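PDB 2QDL: chemotaxis signal transduction protein from Thermoanaerobacter tengcongensis, which probably serves as the CheW scaffold that couples chemoreceptors to the histidine kinase CheA in bacterial chemotaxis signalling. Local coordinates for residues V34-S39 against D80-I85; V38-I43 against G52-R57; V15-A20 against L95-V100. One frame throughout, in Å; residues are numbered along the deposited sequence.

Contact 1 (V34-S39 against D80-I85); sequences VVKDVS and DSRIII
Val35 and Ile83 face each other as an antiparallel hydrogen-bonded pair and exchange the two backbone bonds between 34-39 and 80-85. Val35 N donates a hydrogen bond to Ile83 O at 2.7 Å, and Val35 O accepts one from Ile83 N at 2.6 Å with an angle of 175° at the hydrogen. One residue back, the CA-H of Val34 also leans on Ile83 O.

Beyond Lys36 the chain leaves the strand, turning through an inverse gamma turn centred on Asp37. A water bridges the gap there: it donates to Ser81 O and weakly accepts from Asp37 N.

This is the edge of the curled CheW-like sheet. Strand 33-36 lies along one side of strand 82-88, whose Arg82 and Ile84 bond on the other side to Val97 and Leu95 of strand 91-106.

Apolar packing goes to both faces. On one, with Val35 CG1 anti to the carbonyl carbon (chi1 -57°), CG2 falls between backbone N and carbonyl carbon and presses on Ile83 CB at 3.5 Å, a tight fit; it also meets Ile85 CD1. Leu56 and Ile54 of strand 50-56 lie beyond. Ile83 CD1 extends the other way along the strand pair, to Lys36 O. On the other face Val34 CG1 touches Arg82 CB at 3.6 Å, the two side chains crossing at about a right angle.

Among the polar side chains, Arg82 folds back at chi2 (-73°), bringing NH1 to Ser81 O at 3.0 Å; Lys79 O is a second acceptor for NH1. Lys36 runs beside it, CG over one guanidinium face, offset toward the rim.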
ATOM      1  N   VAL A  34       0.560 -10.772  -3.511  1.00 12.52           N
ATOM      2  CA  VAL A  34       1.620 -10.442  -2.610  1.00 12.96           C
ATOM      3  C   VAL A  34       2.802 -11.328  -2.989  1.00 14.11           C
ATOM      4  O   VAL A  34       2.707 -12.565  -2.920  1.00 13.74           O
ATOM      5  CB  VAL A  34       1.238 -10.744  -1.147  1.00 13.17           C
ATOM      6  CG1 VAL A  34       2.360 -10.310  -0.232  1.00 11.02           C
ATOM      7  CG2 VAL A  34      -0.081 -10.050  -0.750  1.00 11.83           C
ATOM      8  N   VAL A  35       3.902 -10.701  -3.386  1.00 14.58           N
ATOM      9  CA  VAL A  35       5.125 -11.438  -3.749  1.00 16.04           C
ATOM     10  C   VAL A  35       6.219 -11.166  -2.718  1.00 17.25           C
ATOM     11  O   VAL A  35       6.143 -10.198  -1.989  1.00 16.57           O
ATOM     12  CB  VAL A  35       5.614 -11.102  -5.214  1.00 15.86           C
ATOM     13  CG1 VAL A  35       4.505 -11.395  -6.260  1.00 15.67           C
ATOM     14  CG2 VAL A  35       6.028  -9.693  -5.342  1.00 14.27           C
ATOM     15  N   LYS A  36       7.236 -12.010  -2.649  1.00 20.26           N
ATOM     16  CA  LYS A  36       8.398 -11.686  -1.793  1.00 23.51           C
ATOM     17  C   LYS A  36       9.242 -10.432  -2.186  1.00 25.31           C
ATOM     18  O   LYS A  36       9.400 -10.112  -3.388  1.00 24.83           O
ATOM     19  CB  LYS A  36       9.279 -12.903  -1.614  1.00 23.28           C
ATOM     20  CG  LYS A  36       8.534 -13.976  -0.839  1.00 25.03           C
ATOM     21  CD  LYS A  36       9.399 -15.204  -0.670  1.00 28.15           C
ATOM     22  CE  LYS A  36       8.685 -16.314   0.053  1.00 29.21           C
ATOM     23  NZ  LYS A  36       9.287 -17.592  -0.437  1.00 30.74           N
ATOM     24  N   ASP A  37       9.769  -9.741  -1.154  1.00 26.84           N
ATOM     25  CA  ASP A  37      10.606  -8.543  -1.311  1.00 28.54           C
ATOM     26  C   ASP A  37      12.020  -8.961  -1.723  1.00 29.90           C
ATOM     27  O   ASP A  37      12.964  -8.849  -0.937  1.00 30.86           O
ATOM     28  CB  ASP A  37      10.642  -7.727  -0.004  1.00 29.05           C
ATOM     29  CG  ASP A  37      11.540  -6.470  -0.086  1.00 30.03           C
ATOM     30  OD1 ASP A  37      12.145  -6.227  -1.139  1.00 31.07           O
ATOM     31  OD2 ASP A  37      11.633  -5.707   0.908  1.00 30.77           O
ATOM     32  N   VAL A  38      12.153  -9.447  -2.955  1.00 30.42           N
ATOM     33  CA  VAL A  38      13.441  -9.882  -3.500  1.00 31.13           C
ATOM     34  C   VAL A  38      13.579  -9.578  -5.010  1.00 30.59           C
ATOM     35  O   VAL A  38      12.576  -9.482  -5.760  1.00 30.07           O
ATOM     36  CB  VAL A  38      13.755 -11.397  -3.191  1.00 31.28           C
ATOM     37  CG1 VAL A  38      14.984 -11.865  -3.949  1.00 33.16           C
ATOM     38  CG2 VAL A  38      14.000 -11.602  -1.709  1.00 32.33           C
ATOM     39  N   SER A  39      14.842  -9.426  -5.425  1.00 29.86           N
ATOM     40  CA  SER A  39      15.203  -9.129  -6.820  1.00 28.31           C
ATOM     41  C   SER A  39      14.491  -7.894  -7.366  1.00 26.16           C
ATOM     42  O   SER A  39      13.869  -7.918  -8.431  1.00 26.05           O
ATOM     43  CB  SER A  39      15.024 -10.363  -7.708  1.00 29.26           C
ATOM     44  OG  SER A  39      16.228 -11.135  -7.718  1.00 31.19           O
ATOM     45  N   ASP A  80      10.123 -11.490   6.424  1.00 18.08           N
ATOM     46  CA  ASP A  80       8.692 -11.286   6.294  1.00 16.66           C
ATOM     47  C   ASP A  80       8.314 -10.183   5.305  1.00 15.88           C
ATOM     48  O   ASP A  80       7.117 -10.012   4.975  1.00 13.72           O
ATOM     49  CB  ASP A  80       8.051 -11.004   7.661  1.00 18.05           C
ATOM     50  CG  ASP A  80       8.232 -12.162   8.643  1.00 20.41           C
ATOM     51  OD1 ASP A  80       8.006 -13.321   8.253  1.00 21.46           O
ATOM     52  OD2 ASP A  80       8.618 -11.910   9.800  1.00 22.82           O
ATOM     53  N   SER A  81       9.314  -9.416   4.852  1.00 14.45           N
ATOM     54  CA  SER A  81       9.052  -8.351   3.889  1.00 14.31           C
ATOM     55  C   SER A  81       8.402  -8.922   2.621  1.00 13.40           C
ATOM     56  O   SER A  81       8.721 -10.034   2.194  1.00 13.05           O
ATOM     57  CB  SER A  81      10.326  -7.556   3.546  1.00 14.01           C
ATOM     58  OG  SER A  81      10.671  -6.695   4.613  1.00 15.93           O
ATOM     59  N   ARG A  82       7.493  -8.145   2.043  1.00 12.98           N
ATOM     60  CA  ARG A  82       6.798  -8.528   0.819  1.00 11.84           C
ATOM     61  C   ARG A  82       6.607  -7.356  -0.131  1.00 11.52           C
ATOM     62  O   ARG A  82       6.841  -6.186   0.213  1.00 10.20           O
ATOM     63  CB  ARG A  82       5.404  -9.074   1.170  1.00 12.40           C
ATOM     64  CG  ARG A  82       5.408 -10.325   2.018  1.00 11.56           C
ATOM     65  CD  ARG A  82       5.842 -11.515   1.177  1.00 11.71           C
ATOM     66  NE  ARG A  82       5.673 -12.767   1.902  1.00 15.46           N
ATOM     67  CZ  ARG A  82       6.576 -13.323   2.700  1.00 16.92           C
ATOM     68  NH1 ARG A  82       7.750 -12.737   2.918  1.00 18.27           N
ATOM     69  NH2 ARG A  82       6.287 -14.470   3.300  1.00 19.11           N
ATOM     70  N   ILE A  83       6.143  -7.693  -1.328  1.00 11.01           N
ATOM     71  CA  ILE A  83       5.717  -6.713  -2.291  1.00 11.27           C
ATOM     72  C   ILE A  83       4.265  -6.962  -2.631  1.00 10.26           C
ATOM     73  O   ILE A  83       3.921  -7.962  -3.271  1.00  8.75           O
ATOM     74  CB  ILE A  83       6.564  -6.732  -3.614  1.00 11.96           C
ATOM     75  CG1 ILE A  83       8.052  -6.464  -3.318  1.00 12.62           C
ATOM     76  CG2 ILE A  83       5.964  -5.721  -4.604  1.00 10.68           C
ATOM     77  CD1 ILE A  83       9.016  -6.809  -4.491  1.00  9.16           C
ATOM     78  N   ILE A  84       3.428  -6.021  -2.212  1.00  9.75           N
ATOM     79  CA  ILE A  84       1.992  -6.058  -2.516  1.00 10.35           C
ATOM     80  C   ILE A  84       1.770  -5.478  -3.894  1.00 11.30           C
ATOM     81  O   ILE A  84       2.097  -4.302  -4.152  1.00 11.89           O
ATOM     82  CB  ILE A  84       1.167  -5.253  -1.499  1.00  8.89           C
ATOM     83  CG1 ILE A  84       1.455  -5.760  -0.065  1.00  9.44           C
ATOM     84  CG2 ILE A  84      -0.303  -5.318  -1.840  1.00 11.48           C
ATOM     85  CD1 ILE A  84       0.736  -4.990   1.008  1.00  6.11           C
ATOM     86  N   ILE A  85       1.222  -6.308  -4.775  1.00 11.42           N
ATOM     87  CA  ILE A  85       0.892  -5.876  -6.131  1.00 11.71           C
ATOM     88  C   ILE A  85      -0.480  -5.236  -6.143  1.00 11.67           C
ATOM     89  O   ILE A  85      -1.485  -5.843  -5.745  1.00 11.83           O
ATOM     90  CB  ILE A  85       0.975  -7.016  -7.158  1.00 11.74           C
ATOM     91  CG1 ILE A  85       2.292  -7.800  -7.016  1.00 11.41           C
ATOM     92  CG2 ILE A  85       0.696  -6.515  -8.620  1.00 12.02           C
ATOM     93  CD1 ILE A  85       3.559  -6.995  -7.193  1.00  9.28           C
TER
HETATM   94  O   HOH W   1      11.064 -11.268   1.100  1.00 30.59           O

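Contact 2 (V38-I43 against G52-R57); sequences VSITKI and GIINLR
Thr41 and Ile53 form the single antiparallel bridge here, and each satisfies the other's N-H and carbonyl, with one bond each way. Thr41 N donates to Ile53 O at 2.8 Å, nearly straight (173°) and in the carbonyl plane. The return bond, from Ile53 N to Thr41 O, has the same 2.8 Å length but is more bent, its donor tilted 30° from the Thr41 carbonyl plane. Both oxygens take a CA-H contact as well: Ile40 CA comes up to Ile53 O, and Gly52 CA stands 3.2 Å from Thr41 O. With no side chain, Gly52 can bring its CA this close, at backbone angles suited to glycine.

Further along the strand the segments part and a water spans them, donating to Ser39 O at 3.0 Å and accepting from Asn55 N at 2.9 Å. Ile43 O, past the bridge, is taken by Thr46 OG1.

Isoleucines close both sides. Ile40 and Ile54 cross at a slant, Ile40 CG1 meeting Ile54 CG2 at 3.8 Å, near Ile83 of strand 82-88, while Ile43 CG1 meets Ile53 CD1.

Strand 50-56 is paired on its other edge with strand 59-65, Gly52 bonding to Val63 and Ile54 to Ile61; the connection 38-43 thus adds an isolated beta bridge to the outer edge of a beta hairpin in the CheW-like barrel.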
ATOM      1  N   VAL A  38      12.153  -9.447  -2.955  1.00 30.42           N
ATOM      2  CA  VAL A  38      13.441  -9.882  -3.500  1.00 31.13           C
ATOM      3  C   VAL A  38      13.579  -9.578  -5.010  1.00 30.59           C
ATOM      4  O   VAL A  38      12.576  -9.482  -5.760  1.00 30.07           O
ATOM      5  CB  VAL A  38      13.755 -11.397  -3.191  1.00 31.28           C
ATOM      6  CG1 VAL A  38      14.984 -11.865  -3.949  1.00 33.16           C
ATOM      7  CG2 VAL A  38      14.000 -11.602  -1.709  1.00 32.33           C
ATOM      8  N   SER A  39      14.842  -9.426  -5.425  1.00 29.86           N
ATOM      9  CA  SER A  39      15.203  -9.129  -6.820  1.00 28.31           C
ATOM     10  C   SER A  39      14.491  -7.894  -7.366  1.00 26.16           C
ATOM     11  O   SER A  39      13.869  -7.918  -8.431  1.00 26.05           O
ATOM     12  CB  SER A  39      15.024 -10.363  -7.708  1.00 29.26           C
ATOM     13  OG  SER A  39      16.228 -11.135  -7.718  1.00 31.19           O
ATOM     14  N   ILE A  40      14.580  -6.814  -6.601  1.00 24.03           N
ATOM     15  CA  ILE A  40      14.229  -5.498  -7.109  1.00 21.90           C
ATOM     16  C   ILE A  40      15.478  -4.987  -7.827  1.00 21.47           C
ATOM     17  O   ILE A  40      16.572  -4.997  -7.268  1.00 21.17           O
ATOM     18  CB  ILE A  40      13.732  -4.522  -5.999  1.00 21.20           C
ATOM     19  CG1 ILE A  40      12.520  -5.130  -5.276  1.00 18.16           C
ATOM     20  CG2 ILE A  40      13.328  -3.177  -6.602  1.00 17.71           C
ATOM     21  CD1 ILE A  40      12.092  -4.351  -4.101  1.00 17.29           C
ATOM     22  N   THR A  41      15.311  -4.627  -9.094  1.00 20.44           N
ATOM     23  CA  THR A  41      16.408  -4.090  -9.860  1.00 19.02           C
ATOM     24  C   THR A  41      16.281  -2.586  -9.831  1.00 19.55           C
ATOM     25  O   THR A  41      15.283  -2.019 -10.295  1.00 18.55           O
ATOM     26  CB  THR A  41      16.430  -4.624 -11.317  1.00 19.26           C
ATOM     27  OG1 THR A  41      16.363  -6.055 -11.299  1.00 16.37           O
ATOM     28  CG2 THR A  41      17.716  -4.188 -12.033  1.00 15.96           C
ATOM     29  N   LYS A  42      17.299  -1.947  -9.272  1.00 20.63           N
ATOM     30  CA  LYS A  42      17.322  -0.506  -9.172  1.00 22.86           C
ATOM     31  C   LYS A  42      17.459   0.103 -10.560  1.00 22.32           C
ATOM     32  O   LYS A  42      18.244  -0.371 -11.382  1.00 22.76           O
ATOM     33  CB  LYS A  42      18.451  -0.039  -8.250  1.00 23.50           C
ATOM     34  CG  LYS A  42      18.324  -0.575  -6.810  1.00 29.08           C
ATOM     35  CD  LYS A  42      19.489  -0.092  -5.944  1.00 35.30           C
ATOM     36  CE  LYS A  42      19.288  -0.451  -4.477  1.00 38.56           C
ATOM     37  NZ  LYS A  42      20.351   0.190  -3.636  1.00 40.12           N
ATOM     38  N   ILE A  43      16.682   1.147 -10.804  1.00 22.55           N
ATOM     39  CA  ILE A  43      16.687   1.840 -12.086  1.00 23.11           C
ATOM     40  C   ILE A  43      17.338   3.223 -11.933  1.00 23.25           C
ATOM     41  O   ILE A  43      16.870   4.024 -11.112  1.00 22.73           O
ATOM     42  CB  ILE A  43      15.260   2.004 -12.625  1.00 22.88           C
ATOM     43  CG1 ILE A  43      14.540   0.646 -12.700  1.00 23.30           C
ATOM     44  CG2 ILE A  43      15.264   2.767 -13.972  1.00 24.94           C
ATOM     45  CD1 ILE A  43      15.191  -0.430 -13.578  1.00 20.60           C
ATOM     46  N   GLY A  52      12.832   0.450  -7.542  1.00 13.51           N
ATOM     47  CA  GLY A  52      13.217  -0.189  -8.775  1.00 12.43           C
ATOM     48  C   GLY A  52      12.110  -0.956  -9.424  1.00 12.49           C
ATOM     49  O   GLY A  52      10.941  -0.614  -9.299  1.00 13.04           O
ATOM     50  N   ILE A  53      12.480  -2.010 -10.124  1.00 12.09           N
ATOM     51  CA  ILE A  53      11.499  -2.791 -10.801  1.00 13.48           C
ATOM     52  C   ILE A  53      11.655  -4.268 -10.522  1.00 12.67           C
ATOM     53  O   ILE A  53      12.735  -4.739 -10.184  1.00 12.66           O
ATOM     54  CB  ILE A  53      11.467  -2.476 -12.345  1.00 14.59           C
ATOM     55  CG1 ILE A  53      10.923  -1.073 -12.593  1.00 14.93           C
ATOM     56  CG2 ILE A  53      10.529  -3.412 -13.055  1.00 18.26           C
ATOM     57  CD1 ILE A  53      11.140  -0.592 -14.005  1.00 26.50           C
ATOM     58  N   ILE A  54      10.546  -4.983 -10.643  1.00 12.32           N
ATOM     59  CA  ILE A  54      10.553  -6.444 -10.638  1.00 11.98           C
ATOM     60  C   ILE A  54      10.002  -6.974 -11.976  1.00 12.72           C
ATOM     61  O   ILE A  54       9.203  -6.328 -12.664  1.00 12.27           O
ATOM     62  CB  ILE A  54       9.770  -7.055  -9.430  1.00 11.93           C
ATOM     63  CG1 ILE A  54       8.313  -6.547  -9.394  1.00  9.09           C
ATOM     64  CG2 ILE A  54      10.523  -6.790  -8.110  1.00  9.25           C
ATOM     65  CD1 ILE A  54       7.396  -7.405  -8.538  1.00  6.89           C
ATOM     66  N   ASN A  55      10.475  -8.151 -12.344  1.00 13.38           N
ATOM     67  CA  ASN A  55       9.985  -8.841 -13.508  1.00 14.63           C
ATOM     68  C   ASN A  55       9.046  -9.915 -13.012  1.00 15.12           C
ATOM     69  O   ASN A  55       9.496 -10.942 -12.486  1.00 15.67           O
ATOM     70  CB  ASN A  55      11.142  -9.471 -14.288  1.00 14.74           C
ATOM     71  CG  ASN A  55      10.657 -10.383 -15.389  1.00 14.63           C
ATOM     72  OD1 ASN A  55       9.491 -10.402 -15.698  1.00 17.79           O
ATOM     73  ND2 ASN A  55      11.558 -11.135 -15.981  1.00 17.43           N
ATOM     74  N   LEU A  56       7.752  -9.670 -13.135  1.00 15.35           N
ATOM     75  CA  LEU A  56       6.781 -10.623 -12.606  1.00 16.18           C
ATOM     76  C   LEU A  56       6.058 -11.285 -13.762  1.00 16.65           C
ATOM     77  O   LEU A  56       5.278 -10.639 -14.428  1.00 16.37           O
ATOM     78  CB  LEU A  56       5.795  -9.939 -11.649  1.00 15.75           C
ATOM     79  CG  LEU A  56       4.745 -10.862 -11.030  1.00 16.24           C
ATOM     80  CD1 LEU A  56       5.413 -11.960 -10.203  1.00 17.08           C
ATOM     81  CD2 LEU A  56       3.739 -10.088 -10.186  1.00 16.17           C
ATOM     82  N   ARG A  57       6.376 -12.556 -14.017  1.00 18.11           N
ATOM     83  CA  ARG A  57       5.813 -13.324 -15.145  1.00 19.70           C
ATOM     84  C   ARG A  57       5.932 -12.608 -16.501  1.00 19.44           C
ATOM     85  O   ARG A  57       5.004 -12.650 -17.308  1.00 20.57           O
ATOM     86  CB  ARG A  57       4.340 -13.699 -14.869  1.00 19.80           C
ATOM     87  CG  ARG A  57       4.157 -14.638 -13.696  1.00 22.21           C
ATOM     88  CD  ARG A  57       2.680 -15.123 -13.561  1.00 24.27           C
ATOM     89  NE  ARG A  57       1.869 -14.073 -12.982  1.00 27.07           N
ATOM     90  CZ  ARG A  57       1.721 -13.836 -11.673  1.00 25.32           C
ATOM     91  NH1 ARG A  57       2.297 -14.597 -10.761  1.00 26.95           N
ATOM     92  NH2 ARG A  57       0.985 -12.816 -11.284  1.00 23.61           N
TER
HETATM   93  O   HOH W   2      12.719  -9.198 -10.917  1.00 19.14           O

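Contact 3 (V15-A20 against L95-V100)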
ATOM      1  N   VAL A  15      -6.386  -5.735   4.546  1.00 12.78           N
ATOM      2  CA  VAL A  15      -5.061  -6.344   4.714  1.00 12.00           C
ATOM      3  C   VAL A  15      -4.199  -5.333   5.442  1.00 11.58           C
ATOM      4  O   VAL A  15      -4.013  -4.185   4.972  1.00 10.43           O
ATOM      5  CB  VAL A  15      -4.430  -6.678   3.336  1.00 12.76           C
ATOM      6  CG1 VAL A  15      -3.099  -7.372   3.488  1.00 11.65           C
ATOM      7  CG2 VAL A  15      -5.399  -7.540   2.529  1.00 12.15           C
ATOM      8  N   VAL A  16      -3.710  -5.766   6.606  1.00 10.23           N
ATOM      9  CA  VAL A  16      -2.929  -4.936   7.505  1.00  9.61           C
ATOM     10  C   VAL A  16      -1.469  -5.360   7.396  1.00  9.84           C
ATOM     11  O   VAL A  16      -1.129  -6.553   7.462  1.00 10.74           O
ATOM     12  CB  VAL A  16      -3.444  -5.013   8.985  1.00 10.26           C
ATOM     13  CG1 VAL A  16      -2.609  -4.120   9.920  1.00 10.47           C
ATOM     14  CG2 VAL A  16      -4.898  -4.595   9.073  1.00  9.51           C
ATOM     15  N   PHE A  17      -0.615  -4.369   7.190  1.00  9.60           N
ATOM     16  CA  PHE A  17       0.790  -4.570   7.048  1.00 10.28           C
ATOM     17  C   PHE A  17       1.503  -3.519   7.871  1.00 11.10           C
ATOM     18  O   PHE A  17       0.934  -2.491   8.234  1.00 11.59           O
ATOM     19  CB  PHE A  17       1.217  -4.518   5.561  1.00 11.27           C
ATOM     20  CG  PHE A  17       0.681  -3.313   4.778  1.00  9.68           C
ATOM     21  CD1 PHE A  17       1.436  -2.147   4.660  1.00 10.47           C
ATOM     22  CD2 PHE A  17      -0.563  -3.362   4.166  1.00 11.91           C
ATOM     23  CE1 PHE A  17       0.951  -1.047   3.903  1.00 12.02           C
ATOM     24  CE2 PHE A  17      -1.057  -2.284   3.422  1.00  9.70           C
ATOM     25  CZ  PHE A  17      -0.307  -1.133   3.285  1.00 11.06           C
ATOM     26  N   SER A  18       2.766  -3.757   8.193  1.00 11.24           N
ATOM     27  CA  SER A  18       3.430  -2.789   9.025  1.00  9.88           C
ATOM     28  C   SER A  18       4.548  -2.111   8.245  1.00  8.48           C
ATOM     29  O   SER A  18       5.078  -2.676   7.303  1.00  5.54           O
ATOM     30  CB  SER A  18       3.916  -3.431  10.324  1.00  9.87           C
ATOM     31  OG  SER A  18       4.791  -4.493  10.057  1.00 12.06           O
ATOM     32  N   LEU A  19       4.821  -0.864   8.617  1.00  8.09           N
ATOM     33  CA  LEU A  19       5.981  -0.109   8.131  1.00  9.21           C
ATOM     34  C   LEU A  19       6.664   0.448   9.387  1.00 10.41           C
ATOM     35  O   LEU A  19       6.083   1.281  10.070  1.00 10.24           O
ATOM     36  CB  LEU A  19       5.574   1.038   7.195  1.00  7.10           C
ATOM     37  CG  LEU A  19       4.895   0.661   5.864  1.00  7.84           C
ATOM     38  CD1 LEU A  19       4.433   1.935   5.143  1.00  4.82           C
ATOM     39  CD2 LEU A  19       5.839  -0.175   5.001  1.00  3.33           C
ATOM     40  N   ALA A  20       7.865  -0.042   9.698  1.00 12.32           N
ATOM     41  CA  ALA A  20       8.551   0.290  10.955  1.00 14.72           C
ATOM     42  C   ALA A  20       7.572   0.029  12.112  1.00 16.75           C
ATOM     43  O   ALA A  20       6.994  -1.072  12.201  1.00 16.77           O
ATOM     44  CB  ALA A  20       9.090   1.740  10.962  1.00 14.21           C
ATOM     45  N   LEU A  95       4.192  -2.316  -3.874  1.00  9.95           N
ATOM     46  CA  LEU A  95       4.438  -1.547  -2.651  1.00  9.64           C
ATOM     47  C   LEU A  95       5.174  -2.468  -1.683  1.00  9.82           C
ATOM     48  O   LEU A  95       4.691  -3.571  -1.378  1.00  8.95           O
ATOM     49  CB  LEU A  95       3.121  -1.063  -2.027  1.00  9.55           C
ATOM     50  CG  LEU A  95       2.018  -0.447  -2.915  1.00  9.97           C
ATOM     51  CD1 LEU A  95       0.855  -0.019  -2.056  1.00  9.44           C
ATOM     52  CD2 LEU A  95       2.528   0.747  -3.669  1.00 13.39           C
ATOM     53  N   ILE A  96       6.347  -2.015  -1.227  1.00  9.66           N
ATOM     54  CA  ILE A  96       7.126  -2.734  -0.219  1.00  9.67           C
ATOM     55  C   ILE A  96       6.480  -2.551   1.140  1.00 10.17           C
ATOM     56  O   ILE A  96       6.091  -1.445   1.525  1.00  9.85           O
ATOM     57  CB  ILE A  96       8.622  -2.271  -0.193  1.00  9.98           C
ATOM     58  CG1 ILE A  96       9.288  -2.551  -1.539  1.00  8.58           C
ATOM     59  CG2 ILE A  96       9.427  -2.941   0.967  1.00  8.93           C
ATOM     60  CD1 ILE A  96      10.573  -1.792  -1.727  1.00  8.48           C
ATOM     61  N   VAL A  97       6.355  -3.667   1.855  1.00 11.16           N
ATOM     62  CA  VAL A  97       5.828  -3.688   3.229  1.00 10.07           C
ATOM     63  C   VAL A  97       6.717  -4.615   4.078  1.00  9.92           C
ATOM     64  O   VAL A  97       7.272  -5.570   3.555  1.00  9.92           O
ATOM     65  CB  VAL A  97       4.309  -4.134   3.283  1.00  9.18           C
ATOM     66  CG1 VAL A  97       3.455  -3.304   2.357  1.00  8.95           C
ATOM     67  CG2 VAL A  97       4.122  -5.624   2.939  1.00  8.34           C
ATOM     68  N   ASP A  98       6.817  -4.349   5.377  1.00  9.50           N
ATOM     69  CA  ASP A  98       7.601  -5.186   6.291  1.00 11.43           C
ATOM     70  C   ASP A  98       6.950  -6.535   6.558  1.00 11.58           C
ATOM     71  O   ASP A  98       7.635  -7.493   6.830  1.00 12.73           O
ATOM     72  CB  ASP A  98       7.874  -4.474   7.645  1.00 10.57           C
ATOM     73  CG  ASP A  98       8.749  -3.254   7.490  1.00 11.56           C
ATOM     74  OD1 ASP A  98       9.492  -3.185   6.495  1.00  9.67           O
ATOM     75  OD2 ASP A  98       8.711  -2.380   8.374  1.00 12.40           O
ATOM     76  N   ALA A  99       5.631  -6.597   6.511  1.00 12.48           N
ATOM     77  CA  ALA A  99       4.923  -7.861   6.755  1.00 12.92           C
ATOM     78  C   ALA A  99       3.452  -7.642   6.544  1.00 12.84           C
ATOM     79  O   ALA A  99       2.949  -6.568   6.789  1.00 12.58           O
ATOM     80  CB  ALA A  99       5.174  -8.364   8.212  1.00 12.40           C
ATOM     81  N   VAL A 100       2.784  -8.672   6.055  1.00 14.38           N
ATOM     82  CA  VAL A 100       1.338  -8.771   6.067  1.00 14.33           C
ATOM     83  C   VAL A 100       0.982  -9.507   7.361  1.00 14.98           C
ATOM     84  O   VAL A 100       1.210 -10.718   7.489  1.00 15.09           O
ATOM     85  CB  VAL A 100       0.822  -9.496   4.799  1.00 14.72           C
ATOM     86  CG1 VAL A 100      -0.697  -9.743   4.871  1.00 13.47           C
ATOM     87  CG2 VAL A 100       1.186  -8.692   3.544  1.00 14.85           C
TER
HETATM   88  O   HOH W   3       7.403  -3.191  10.737  1.00 14.63           O
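Phe17 and Val97 meet nearly at right angles, the valine's CG1 reaching the ring obliquely, 3.3 Å from Phe17 CD1. The phenylalanine holds CG between its own backbone N and carbonyl carbon (chi1 49°), which turns the ring toward Val97; its CB lies beside Ala99 O. Val15 and Val100 cross obliquely, CG1 to CG1 at 3.6 Å, extending the apolar line along the face that carries Phe17. Further along, Leu19 sends CD2 down to Ile96 O and Val97 CA, so this branch packs on the backbone of 96-97.

Asp98 is the polar counterpart. Its carboxylate comes up beside the end of strand 12-19, where OD2 accepts from Ala20 N at 2.8 Å, met nearly along the C-O axis. A water joins the same corner, donating to Asp98 OD2 and Ala20 O and accepting from Ser18 OG at 3.0 Å. The other carboxylate oxygen, OD1, forms a salt bridge with Lys67, and Ser18 OG is also bonded to His101, so each polar group has partners beyond this pair of segments. Two main-chain bonds draw the segments together: Ser18 N to Ala99 O, bent to 144°, and Asp98 N to Ser18 O. Both are long, at 3.1 Å.

Strand 91-106 is interrupted at Asp98, and its 95-97 portion turns away to lie 78° from strand 15-19, while Val100 beyond the break pairs antiparallel with Phe17. Strand 22-27 flanks strand 12-19 on its other edge, placing Tyr24 and Leu26 against Phe17. Ile84 of strand 82-88 packs on both Phe17 and Val97, and Leu66 of helix 66-70 touches Phe17 and Leu19, so the helix packs on this part of the beta-barrel.

Contact 3 lies nearest the centre of the chain, about 8 Å from it, and none of its touching residues is exposed; contacts 1 and 2, at about 12 and 17 Å, sit progressively farther out. Contacts 1 and 3 share a sheet through neighbouring strands 82-88 and 91-106, and touch again where Asp37 OD2 packs on Ile96 CG2. Contacts 1 and 2 share Val38 and Ser39, and their isoleucines merge where Ile83 CD1 packs on Ile54 CG2. A bridging water appears in each. Contact 1 adds an arginine and lysine lying side by side, and in contact 3 alone a carboxylate bonds directly across the segments and a ring takes part.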